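Local coordinates for lipopolysaccharide biosynthesis protein wbpB (Thermus thermophilus, PDB 3O9Z) that acts as an NAD-dependent dehydrogenase in the biosynthesis of the lipopolysaccharide sugar 2,3-diacetamido-2,3-dideoxy-D-mannuronic acid, at residues 201-206 / 213-218; 196-201 / 284-289; 3-8 / 72-77; 133-138 / 263-268. One frame throughout, in Å; residues are numbered along the deposited sequence.

Contact 1 of 4, residues 201-206 / 213-218; sequences HVEVHA and AGYLEL
An antiparallel beta hairpin at the border of the C-terminal-domain sheet brings 201-206 against 213-218, with His201 opposite Glu217 and Glu203 opposite Tyr215 as hydrogen-bonded pairs. Glu203 N donates to Tyr215 O at 2.9 Å, and Tyr215 N returns a bond to Glu203 O. A classic beta bulge follows: His205 N gives a nearly straight bond to Ala213 O (2.7 Å, 171°), while Ala206 N reaches the same oxygen only weakly. Gly214 sits opposite Val204, where their CA atoms come within 4.1 Å, and Gly214 CA makes a CH-pi contact over one face of the His205 ring, 3.9 Å from the centroid. On the Val202 face, Val202 CG2 meets Leu216 CD2 at 3.8 Å. On the other face the extended Glu203 chain runs alongside Tyr215, carboxylate and ring planes 48° apart. Glu203 OE2 accepts from His201 NE2 at 2.6 Å and Glu203 OE1 from His205 NE2 at 2.9 Å, each on its anti lone pair. Both bonds lie in the imidazole planes. Water 1 links His205 ND1 to Gly214 O. A carboxylate held from both ends is fixed in rotation, and would probably favour the NE2-H form of both rings.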
# COMPACT_ATOMS: atom_id res chain seq x y z
N HIS A 201 21.50 -32.37 -16.12
CA HIS A 201 21.07 -32.96 -14.86
C HIS A 201 21.19 -31.88 -13.80
O HIS A 201 22.14 -31.11 -13.79
CB HIS A 201 21.97 -34.16 -14.51
CG HIS A 201 21.73 -34.74 -13.15
ND1 HIS A 201 20.56 -35.39 -12.81
CD2 HIS A 201 22.55 -34.86 -12.08
CE1 HIS A 201 20.65 -35.84 -11.57
NE2 HIS A 201 21.85 -35.54 -11.11
N VAL A 202 20.17 -31.78 -12.95
CA VAL A 202 20.19 -30.80 -11.86
C VAL A 202 19.88 -31.48 -10.54
O VAL A 202 18.99 -32.35 -10.49
CB VAL A 202 19.06 -29.76 -12.07
CG1 VAL A 202 19.06 -28.76 -10.89
CG2 VAL A 202 19.30 -29.00 -13.36
N GLU A 203 20.62 -31.16 -9.48
CA GLU A 203 20.34 -31.66 -8.12
C GLU A 203 20.32 -30.49 -7.14
O GLU A 203 21.09 -29.55 -7.28
CB GLU A 203 21.45 -32.59 -7.59
CG GLU A 203 21.71 -33.75 -8.49
CD GLU A 203 22.82 -34.66 -8.04
OE1 GLU A 203 23.47 -34.50 -6.99
OE2 GLU A 203 23.08 -35.59 -8.83
N VAL A 204 19.50 -30.60 -6.10
CA VAL A 204 19.56 -29.63 -5.01
C VAL A 204 19.78 -30.40 -3.72
O VAL A 204 19.10 -31.44 -3.50
CB VAL A 204 18.32 -28.73 -4.98
CG1 VAL A 204 17.04 -29.54 -4.81
CG2 VAL A 204 18.43 -27.73 -3.85
N HIS A 205 20.75 -29.95 -2.92
CA HIS A 205 21.19 -30.68 -1.73
C HIS A 205 20.80 -30.01 -0.42
O HIS A 205 20.78 -30.65 0.63
CB HIS A 205 22.72 -30.82 -1.75
CG HIS A 205 23.25 -31.51 -2.96
ND1 HIS A 205 24.50 -31.23 -3.48
CD2 HIS A 205 22.69 -32.44 -3.77
CE1 HIS A 205 24.68 -31.97 -4.56
NE2 HIS A 205 23.61 -32.71 -4.76
N ALA A 206 20.54 -28.70 -0.50
CA ALA A 206 20.21 -27.90 0.71
C ALA A 206 19.31 -26.80 0.23
O ALA A 206 19.51 -26.20 -0.81
CB ALA A 206 21.46 -27.30 1.37
N ALA A 213 22.10 -25.07 -2.10
CA ALA A 213 23.30 -25.65 -2.68
C ALA A 213 22.91 -26.84 -3.52
O ALA A 213 21.87 -27.48 -3.28
CB ALA A 213 24.22 -26.14 -1.57
N GLY A 214 23.74 -27.17 -4.49
CA GLY A 214 23.43 -28.33 -5.33
C GLY A 214 24.53 -28.63 -6.33
O GLY A 214 25.69 -28.27 -6.13
N TYR A 215 24.14 -29.32 -7.39
CA TYR A 215 25.07 -29.78 -8.44
C TYR A 215 24.38 -29.66 -9.78
O TYR A 215 23.16 -29.87 -9.88
CB TYR A 215 25.40 -31.25 -8.15
CG TYR A 215 26.26 -31.96 -9.19
CD1 TYR A 215 27.64 -31.74 -9.19
CD2 TYR A 215 25.68 -32.75 -10.16
CE1 TYR A 215 28.43 -32.34 -10.13
CE2 TYR A 215 26.50 -33.38 -11.12
CZ TYR A 215 27.85 -33.15 -11.06
OH TYR A 215 28.62 -33.83 -12.01
N LEU A 216 25.12 -29.32 -10.83
CA LEU A 216 24.63 -29.34 -12.19
C LEU A 216 25.59 -30.16 -13.03
O LEU A 216 26.79 -30.00 -12.90
CB LEU A 216 24.62 -27.95 -12.83
CG LEU A 216 23.89 -26.88 -12.01
CD1 LEU A 216 24.29 -25.47 -12.45
CD2 LEU A 216 22.38 -27.09 -12.26
N GLU A 217 25.05 -30.91 -13.97
CA GLU A 217 25.85 -31.40 -15.09
C GLU A 217 25.44 -30.61 -16.31
O GLU A 217 24.29 -30.74 -16.76
CB GLU A 217 25.59 -32.89 -15.31
CG GLU A 217 26.48 -33.44 -16.46
CD GLU A 217 26.02 -34.79 -17.00
OE1 GLU A 217 24.96 -35.31 -16.61
OE2 GLU A 217 26.74 -35.33 -17.86
N LEU A 218 26.35 -29.80 -16.84
CA LEU A 218 26.10 -29.00 -18.04
C LEU A 218 26.87 -29.59 -19.21
O LEU A 218 27.81 -30.39 -19.01
CB LEU A 218 26.57 -27.56 -17.83
CG LEU A 218 26.06 -26.93 -16.51
CD1 LEU A 218 26.68 -25.55 -16.29
CD2 LEU A 218 24.54 -26.95 -16.38
O HOH W 1 26.35 -29.05 -3.27

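Contact 2 of 4, residues 196-201 / 284-289; sequences FGRALH and AAEAIR
Arg198, in the turn from helix 186-196 into strand 199-207, lies across Glu286 and Arg289, one helical turn apart on helix 281-294. Arg198 CB is at the margin, 4.1 Å from Glu286 OE1. With CG anti to the backbone N (chi1 -175°) and the chain extended as far as NE, the side chain crosses both partners at about a right angle. Arg198 CG touches both Glu286 OE2 and Arg289 NH2, each at 3.6 Å. Arg198 NE faces Arg289 NH2 at 3.9 Å, and Arg198 CZ meets Arg289 CZ: the two guanidiniums stack flat, planes 7° apart and centres 3.9 Å apart, with Arg198 NH2 over the centre of the Arg289 group. Arg198 NH1 is a long 4.0 Å from Glu286 OE2, which lies well out of the guanidinium plane, so charge alone acts there. The Arg289 guanidinium grips the carboxylate side-on, Arg289 NE to Glu286 OE2 and Arg289 NH2 to Glu286 OE1 (2.8 Å), and NH2 also donates to Ala199 O. Ala199 N meets Glu286 OE1 at 2.9 Å from above the carboxylate plane. The carboxylate, at the edge of the Arg289 guanidinium, plausibly offsets the like charges of the stacked pair. Water 2 joins Gly197 O to Glu286 OE1. The network ties helix 281-294 to the start of strand 199-207, where Ala199 packs on Leu218 of the adjoining strand.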
# COMPACT_ATOMS: atom_id res chain seq x y z
N PHE A 196 28.94 -22.65 -20.27
CA PHE A 196 28.99 -24.12 -20.32
C PHE A 196 27.78 -24.79 -20.93
O PHE A 196 27.71 -26.02 -21.02
CB PHE A 196 29.24 -24.71 -18.93
CG PHE A 196 30.48 -24.20 -18.25
CD1 PHE A 196 31.72 -24.38 -18.84
CD2 PHE A 196 30.40 -23.57 -17.02
CE1 PHE A 196 32.88 -23.94 -18.19
CE2 PHE A 196 31.52 -23.13 -16.36
CZ PHE A 196 32.78 -23.30 -16.95
N GLY A 197 26.79 -24.02 -21.37
CA GLY A 197 25.62 -24.63 -22.00
C GLY A 197 24.50 -25.17 -21.16
O GLY A 197 24.29 -24.76 -20.03
N ARG A 198 23.74 -26.10 -21.73
CA ARG A 198 22.47 -26.52 -21.18
C ARG A 198 22.71 -27.51 -20.05
O ARG A 198 23.66 -28.32 -20.10
CB ARG A 198 21.66 -27.23 -22.27
CG ARG A 198 20.23 -27.63 -21.88
CD ARG A 198 19.55 -28.55 -22.93
NE ARG A 198 18.21 -28.95 -22.50
CZ ARG A 198 17.12 -28.23 -22.74
NH1 ARG A 198 17.19 -27.09 -23.41
NH2 ARG A 198 15.94 -28.65 -22.31
N ALA A 199 21.84 -27.50 -19.06
CA ALA A 199 21.92 -28.43 -17.97
C ALA A 199 21.27 -29.77 -18.30
O ALA A 199 20.05 -29.88 -18.48
CB ALA A 199 21.32 -27.84 -16.68
N LEU A 200 22.09 -30.81 -18.31
CA LEU A 200 21.58 -32.16 -18.54
C LEU A 200 21.01 -32.78 -17.29
O LEU A 200 20.13 -33.63 -17.35
CB LEU A 200 22.76 -33.00 -19.06
CG LEU A 200 23.56 -32.42 -20.22
CD1 LEU A 200 24.65 -33.43 -20.62
CD2 LEU A 200 22.65 -32.15 -21.42
N HIS A 201 21.50 -32.37 -16.12
CA HIS A 201 21.07 -32.96 -14.86
C HIS A 201 21.19 -31.88 -13.80
O HIS A 201 22.14 -31.11 -13.79
CB HIS A 201 21.97 -34.16 -14.51
CG HIS A 201 21.73 -34.74 -13.15
ND1 HIS A 201 20.56 -35.39 -12.81
CD2 HIS A 201 22.55 -34.86 -12.08
CE1 HIS A 201 20.65 -35.84 -11.57
NE2 HIS A 201 21.85 -35.54 -11.11
N ALA A 284 18.47 -15.72 -22.37
CA ALA A 284 18.06 -15.80 -20.95
C ALA A 284 17.37 -17.09 -20.57
O ALA A 284 17.20 -17.47 -19.38
CB ALA A 284 17.11 -14.59 -20.67
N ALA A 285 16.89 -17.81 -21.59
CA ALA A 285 15.96 -18.87 -21.30
C ALA A 285 16.56 -20.00 -20.45
O ALA A 285 15.88 -20.52 -19.60
CB ALA A 285 15.41 -19.51 -22.62
N GLU A 286 17.79 -20.41 -20.75
CA GLU A 286 18.30 -21.58 -20.05
C GLU A 286 18.40 -21.43 -18.54
O GLU A 286 17.99 -22.30 -17.79
CB GLU A 286 19.65 -21.97 -20.62
CG GLU A 286 20.33 -23.14 -19.87
CD GLU A 286 19.59 -24.46 -19.86
OE1 GLU A 286 19.96 -25.35 -19.06
OE2 GLU A 286 18.61 -24.65 -20.62
N ALA A 287 18.90 -20.27 -18.09
CA ALA A 287 18.99 -20.08 -16.64
C ALA A 287 17.64 -19.97 -15.97
O ALA A 287 17.45 -20.46 -14.89
CB ALA A 287 19.82 -18.83 -16.36
N ILE A 288 16.68 -19.41 -16.72
CA ILE A 288 15.31 -19.44 -16.21
C ILE A 288 14.67 -20.83 -16.08
O ILE A 288 14.00 -21.17 -15.11
CB ILE A 288 14.44 -18.47 -17.06
CG1 ILE A 288 14.82 -17.01 -16.71
CG2 ILE A 288 12.95 -18.67 -16.79
CD1 ILE A 288 14.43 -16.04 -17.77
N ARG A 289 15.03 -21.69 -17.03
CA ARG A 289 14.57 -23.07 -16.97
C ARG A 289 15.16 -23.81 -15.76
O ARG A 289 14.46 -24.47 -15.02
CB ARG A 289 14.92 -23.78 -18.28
CG ARG A 289 14.45 -25.21 -18.28
CD ARG A 289 14.98 -25.94 -19.53
NE ARG A 289 16.42 -26.27 -19.45
CZ ARG A 289 16.89 -27.41 -18.96
NH1 ARG A 289 16.06 -28.32 -18.45
NH2 ARG A 289 18.20 -27.57 -18.90
O HOH W 2 22.50 -24.43 -17.75
O HOH W 3 17.45 -30.84 -17.73

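Contact 3 of 4, residues 3-8 / 72-77; sequences MTRFAL and GVDYLS
Ala7 and Leu76 fit together on one face of two parallel strands: the small Ala7 CB gives room to the Leu76 CD1 branch at 3.6 Å. Val73 CG1 closes in to 4.2 Å from Ala7 CB. The other face is filled by larger groups. Phe6 lies side by side with Tyr75, pointing the same way, and the CD2-CE2 side of its ring nestles against Tyr75 CB (Phe6 CE2 to Tyr75 CB 3.6 Å) and Ser77 OG, itself hydrogen-bonded to Tyr270 OH; the two rings meet obliquely, planes at 37°. Next along, Leu8 CD1 fits beside Ser77 CB at 3.7 Å. Ahead of the strands, Thr4 CG2 presses on Asp74 CB. Asp74 folds back with CG beside its own backbone N (chi1 -64°), which brings Asp74 OD2 to Arg5 N at 2.8 Å. Arg5 O accepts from both Asp74 N and Tyr75 N. Arg5 NE makes a weak bond to Gly72 O, and its NH1 bonds Glu71 O. Farther on, Ala7 N binds Tyr75 O and Ser77 N binds Ala7 O. Phe59 of helix 56-68 covers the Ala7 face, Ile23 of helix 16-25 the Phe6 face: neighbouring central strands sandwiched by helices, as in the Rossmann fold that binds NAD.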
# COMPACT_ATOMS: atom_id res chain seq x y z
N MET A 3 18.13 10.27 -29.73
CA MET A 3 17.82 10.20 -28.27
C MET A 3 16.79 9.11 -28.06
O MET A 3 15.61 9.30 -28.39
CB MET A 3 17.22 11.51 -27.78
CG MET A 3 18.06 12.21 -26.73
SD MET A 3 17.11 13.49 -25.88
CE MET A 3 18.46 14.34 -25.07
N THR A 4 17.23 7.99 -27.49
CA THR A 4 16.34 6.85 -27.31
C THR A 4 15.36 7.34 -26.27
O THR A 4 15.80 7.88 -25.28
CB THR A 4 17.10 5.62 -26.80
OG1 THR A 4 18.10 5.33 -27.79
CG2 THR A 4 16.16 4.44 -26.77
N ARG A 5 14.09 7.00 -26.47
CA ARG A 5 13.09 7.43 -25.49
C ARG A 5 12.71 6.23 -24.60
O ARG A 5 12.21 5.20 -25.08
CB ARG A 5 11.86 7.98 -26.18
CG ARG A 5 12.10 9.30 -26.91
CD ARG A 5 10.97 9.64 -27.90
NE ARG A 5 9.64 9.83 -27.30
CZ ARG A 5 9.26 10.87 -26.57
NH1 ARG A 5 8.02 10.94 -26.13
NH2 ARG A 5 10.14 11.83 -26.27
N PHE A 6 12.84 6.45 -23.28
CA PHE A 6 12.61 5.39 -22.30
C PHE A 6 11.43 5.72 -21.40
O PHE A 6 11.21 6.92 -21.07
CB PHE A 6 13.82 5.33 -21.39
CG PHE A 6 14.99 4.62 -21.97
CD1 PHE A 6 16.00 5.36 -22.57
CD2 PHE A 6 15.12 3.25 -21.85
CE1 PHE A 6 17.11 4.70 -23.15
CE2 PHE A 6 16.20 2.59 -22.44
CZ PHE A 6 17.24 3.32 -23.00
N ALA A 7 10.68 4.72 -20.96
CA ALA A 7 9.86 4.87 -19.75
C ALA A 7 10.47 3.83 -18.79
O ALA A 7 11.11 2.86 -19.21
CB ALA A 7 8.43 4.55 -20.03
N LEU A 8 10.29 4.04 -17.49
CA LEU A 8 10.95 3.19 -16.46
C LEU A 8 9.88 2.74 -15.46
O LEU A 8 9.09 3.58 -14.98
CB LEU A 8 12.09 3.90 -15.74
CG LEU A 8 12.66 3.17 -14.52
CD1 LEU A 8 13.34 1.87 -14.92
CD2 LEU A 8 13.67 4.12 -13.87
N GLY A 72 5.78 7.82 -29.35
CA GLY A 72 5.89 6.66 -28.46
C GLY A 72 7.27 6.52 -27.88
O GLY A 72 8.29 7.01 -28.39
N VAL A 73 7.36 5.86 -26.72
CA VAL A 73 8.64 5.43 -26.22
C VAL A 73 9.21 4.28 -27.10
O VAL A 73 8.47 3.44 -27.62
CB VAL A 73 8.66 5.05 -24.68
CG1 VAL A 73 8.38 6.34 -23.88
CG2 VAL A 73 7.66 3.95 -24.36
N ASP A 74 10.53 4.28 -27.10
CA ASP A 74 11.30 3.19 -27.76
C ASP A 74 11.47 1.95 -26.87
O ASP A 74 11.41 0.81 -27.36
CB ASP A 74 12.67 3.75 -28.12
CG ASP A 74 12.57 4.87 -29.13
OD1 ASP A 74 11.87 4.69 -30.16
OD2 ASP A 74 13.20 5.92 -28.88
N TYR A 75 11.59 2.17 -25.55
CA TYR A 75 11.95 1.12 -24.61
C TYR A 75 11.19 1.34 -23.29
O TYR A 75 11.07 2.49 -22.79
CB TYR A 75 13.43 1.20 -24.26
CG TYR A 75 14.26 0.30 -25.15
CD1 TYR A 75 14.52 -1.01 -24.77
CD2 TYR A 75 14.69 0.73 -26.38
CE1 TYR A 75 15.26 -1.86 -25.57
CE2 TYR A 75 15.41 -0.11 -27.20
CZ TYR A 75 15.68 -1.39 -26.79
OH TYR A 75 16.40 -2.25 -27.61
N LEU A 76 10.68 0.24 -22.77
CA LEU A 76 10.26 0.21 -21.36
C LEU A 76 11.40 -0.46 -20.59
O LEU A 76 11.60 -1.67 -20.79
CB LEU A 76 8.94 -0.51 -21.21
CG LEU A 76 8.40 -0.45 -19.78
CD1 LEU A 76 8.09 1.02 -19.37
CD2 LEU A 76 7.19 -1.29 -19.71
N SER A 77 12.09 0.26 -19.70
CA SER A 77 12.99 -0.37 -18.72
C SER A 77 12.21 -0.81 -17.49
O SER A 77 11.37 -0.07 -16.98
CB SER A 77 14.09 0.59 -18.29
OG SER A 77 14.98 0.97 -19.34

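Contact 4 of 4, residues 133-138 / 263-268; sequences RVHPSL and TDLHTE
Val134 and Leu265 make the close part of this contact, their side chains sliding past each other in opposite directions. Val134 CG2 meets Leu265 CB at 3.9 Å and Leu265 CD2 at the same distance; Leu265 CD2 also comes within 3.8 Å of Val134 O. With Val134 CG1 anti to the carbonyl carbon (chi1 -56°), CG2 falls between the backbone N and the carbonyl carbon and faces Leu265. Just as closely, Val134 CB meets Glu268 CG at 3.8 Å, the aliphatic part of the glutamate lying against the valine. The other methyl of the leucine, Leu265 CD1, lies against His135, 4.0 Å from His135 CA and 4.1 Å from its ring atom CD2, approaching the imidazole obliquely. No hydrogen bond crosses between the segments. Both stand at helix starts: His135 is the N-cap of helix 136-146 and Leu265 that of helix 266-274. His135 caps through its side chain, His135 ND1 accepting from Ser137 N at 3.1 Å in the ring plane, while NE2 makes a weak bond to Glu260 O, an arrangement consistent with a proton on NE2. The helix that Leu265 opens continues with His266, whose side chain sets out away from this contact and which touches the bound NAD; Gln131, another NAD-binding residue, packs on Leu265. Toward solvent the fit is slacker. Exposed Pro136 offers its CD to Leu265 CD2 at 4.4 Å, and the Glu268 carboxylate forms a salt bridge through OE2 with Arg271 NH2.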
# COMPACT_ATOMS: atom_id res chain seq x y z
N ARG A 133 27.60 -10.93 -17.79
CA ARG A 133 28.05 -11.18 -19.17
C ARG A 133 28.88 -10.04 -19.75
O ARG A 133 29.46 -10.18 -20.83
CB ARG A 133 26.87 -11.49 -20.10
CG ARG A 133 26.10 -12.72 -19.70
CD ARG A 133 25.11 -13.08 -20.79
NE ARG A 133 24.29 -14.23 -20.48
CZ ARG A 133 23.80 -15.04 -21.41
NH1 ARG A 133 24.10 -14.84 -22.69
NH2 ARG A 133 23.01 -16.05 -21.07
N VAL A 134 28.93 -8.90 -19.05
CA VAL A 134 29.85 -7.83 -19.44
C VAL A 134 30.96 -7.60 -18.42
O VAL A 134 31.74 -6.65 -18.50
CB VAL A 134 29.07 -6.52 -19.80
CG1 VAL A 134 28.06 -6.83 -20.90
CG2 VAL A 134 28.35 -5.95 -18.56
N HIS A 135 31.04 -8.46 -17.41
CA HIS A 135 32.11 -8.31 -16.45
C HIS A 135 33.45 -8.67 -17.07
O HIS A 135 33.60 -9.76 -17.58
CB HIS A 135 31.85 -9.24 -15.25
CG HIS A 135 32.72 -8.95 -14.07
ND1 HIS A 135 34.09 -9.09 -14.09
CD2 HIS A 135 32.41 -8.49 -12.83
CE1 HIS A 135 34.59 -8.76 -12.91
NE2 HIS A 135 33.59 -8.39 -12.13
N PRO A 136 34.42 -7.75 -17.07
CA PRO A 136 35.67 -8.02 -17.79
C PRO A 136 36.40 -9.29 -17.37
O PRO A 136 37.01 -9.93 -18.23
CB PRO A 136 36.53 -6.78 -17.48
CG PRO A 136 35.52 -5.71 -17.26
CD PRO A 136 34.39 -6.38 -16.51
N SER A 137 36.34 -9.67 -16.09
CA SER A 137 37.05 -10.87 -15.66
C SER A 137 36.38 -12.13 -16.20
O SER A 137 37.02 -13.16 -16.44
CB SER A 137 37.06 -10.96 -14.13
OG SER A 137 37.93 -9.99 -13.58
N LEU A 138 35.07 -12.04 -16.32
CA LEU A 138 34.30 -13.19 -16.77
C LEU A 138 34.30 -13.30 -18.30
O LEU A 138 34.34 -14.40 -18.85
CB LEU A 138 32.88 -13.15 -16.17
CG LEU A 138 32.88 -13.15 -14.63
CD1 LEU A 138 31.43 -13.04 -14.19
CD2 LEU A 138 33.50 -14.50 -14.17
N THR A 263 28.58 -3.83 -9.16
CA THR A 263 27.54 -2.81 -9.16
C THR A 263 27.80 -1.66 -10.13
O THR A 263 27.05 -0.68 -10.13
CB THR A 263 27.39 -2.23 -7.76
OG1 THR A 263 28.62 -1.60 -7.38
CG2 THR A 263 27.06 -3.35 -6.77
N ASP A 264 28.79 -1.83 -11.00
CA ASP A 264 29.23 -0.74 -11.88
C ASP A 264 29.16 -1.07 -13.38
O ASP A 264 30.02 -0.58 -14.13
CB ASP A 264 30.70 -0.44 -11.58
CG ASP A 264 30.88 0.89 -10.90
OD1 ASP A 264 31.13 1.89 -11.62
OD2 ASP A 264 30.77 0.92 -9.65
N LEU A 265 28.21 -1.90 -13.79
CA LEU A 265 28.04 -2.38 -15.19
C LEU A 265 26.68 -2.19 -15.89
O LEU A 265 26.45 -2.66 -17.01
CB LEU A 265 28.35 -3.89 -15.24
CG LEU A 265 29.76 -4.27 -14.86
CD1 LEU A 265 29.87 -5.72 -14.36
CD2 LEU A 265 30.69 -4.02 -16.03
N HIS A 266 25.71 -1.52 -15.26
CA HIS A 266 24.43 -1.36 -15.92
C HIS A 266 24.52 -0.51 -17.20
O HIS A 266 23.78 -0.72 -18.14
CB HIS A 266 23.39 -0.75 -14.96
CG HIS A 266 22.69 -1.77 -14.11
ND1 HIS A 266 23.38 -2.66 -13.30
CD2 HIS A 266 21.38 -2.07 -13.98
CE1 HIS A 266 22.50 -3.44 -12.68
NE2 HIS A 266 21.29 -3.09 -13.07
N THR A 267 25.41 0.48 -17.18
CA THR A 267 25.44 1.36 -18.36
C THR A 267 25.95 0.56 -19.57
O THR A 267 25.39 0.63 -20.66
CB THR A 267 26.34 2.57 -18.08
OG1 THR A 267 25.72 3.39 -17.08
CG2 THR A 267 26.56 3.36 -19.38
N GLU A 268 26.93 -0.31 -19.32
CA GLU A 268 27.36 -1.22 -20.37
C GLU A 268 26.32 -2.21 -20.91
O GLU A 268 26.21 -2.40 -22.11
CB GLU A 268 28.65 -1.91 -19.94
CG GLU A 268 29.17 -2.92 -20.98
CD GLU A 268 29.67 -2.27 -22.25
OE1 GLU A 268 30.00 -1.05 -22.24
OE2 GLU A 268 29.75 -3.02 -23.24

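Contact 3 closes first along the chain, inside the NAD-binding Rossmann domain, and its centre lies about 39 Å from that of contact 1, on the far side of the chain's centre. Contacts 1 and 2 adjoin, their centres about 12 Å apart: they share His201 and strand 199-207, and Glu217 O probably accepts a hydrogen bond from Leu200 N. Contact 1 is a local hairpin within the span bridged by contact 2, which brings helix 281-294 up to the C-terminal-domain sheet. Contacts 2 and 4 alternate along the sequence and come within about 5 Å at their nearest atoms. The late helices 266-274 and 281-294 thus return to earlier parts of the chain, interleaving the coenzyme-binding and C-terminal halves.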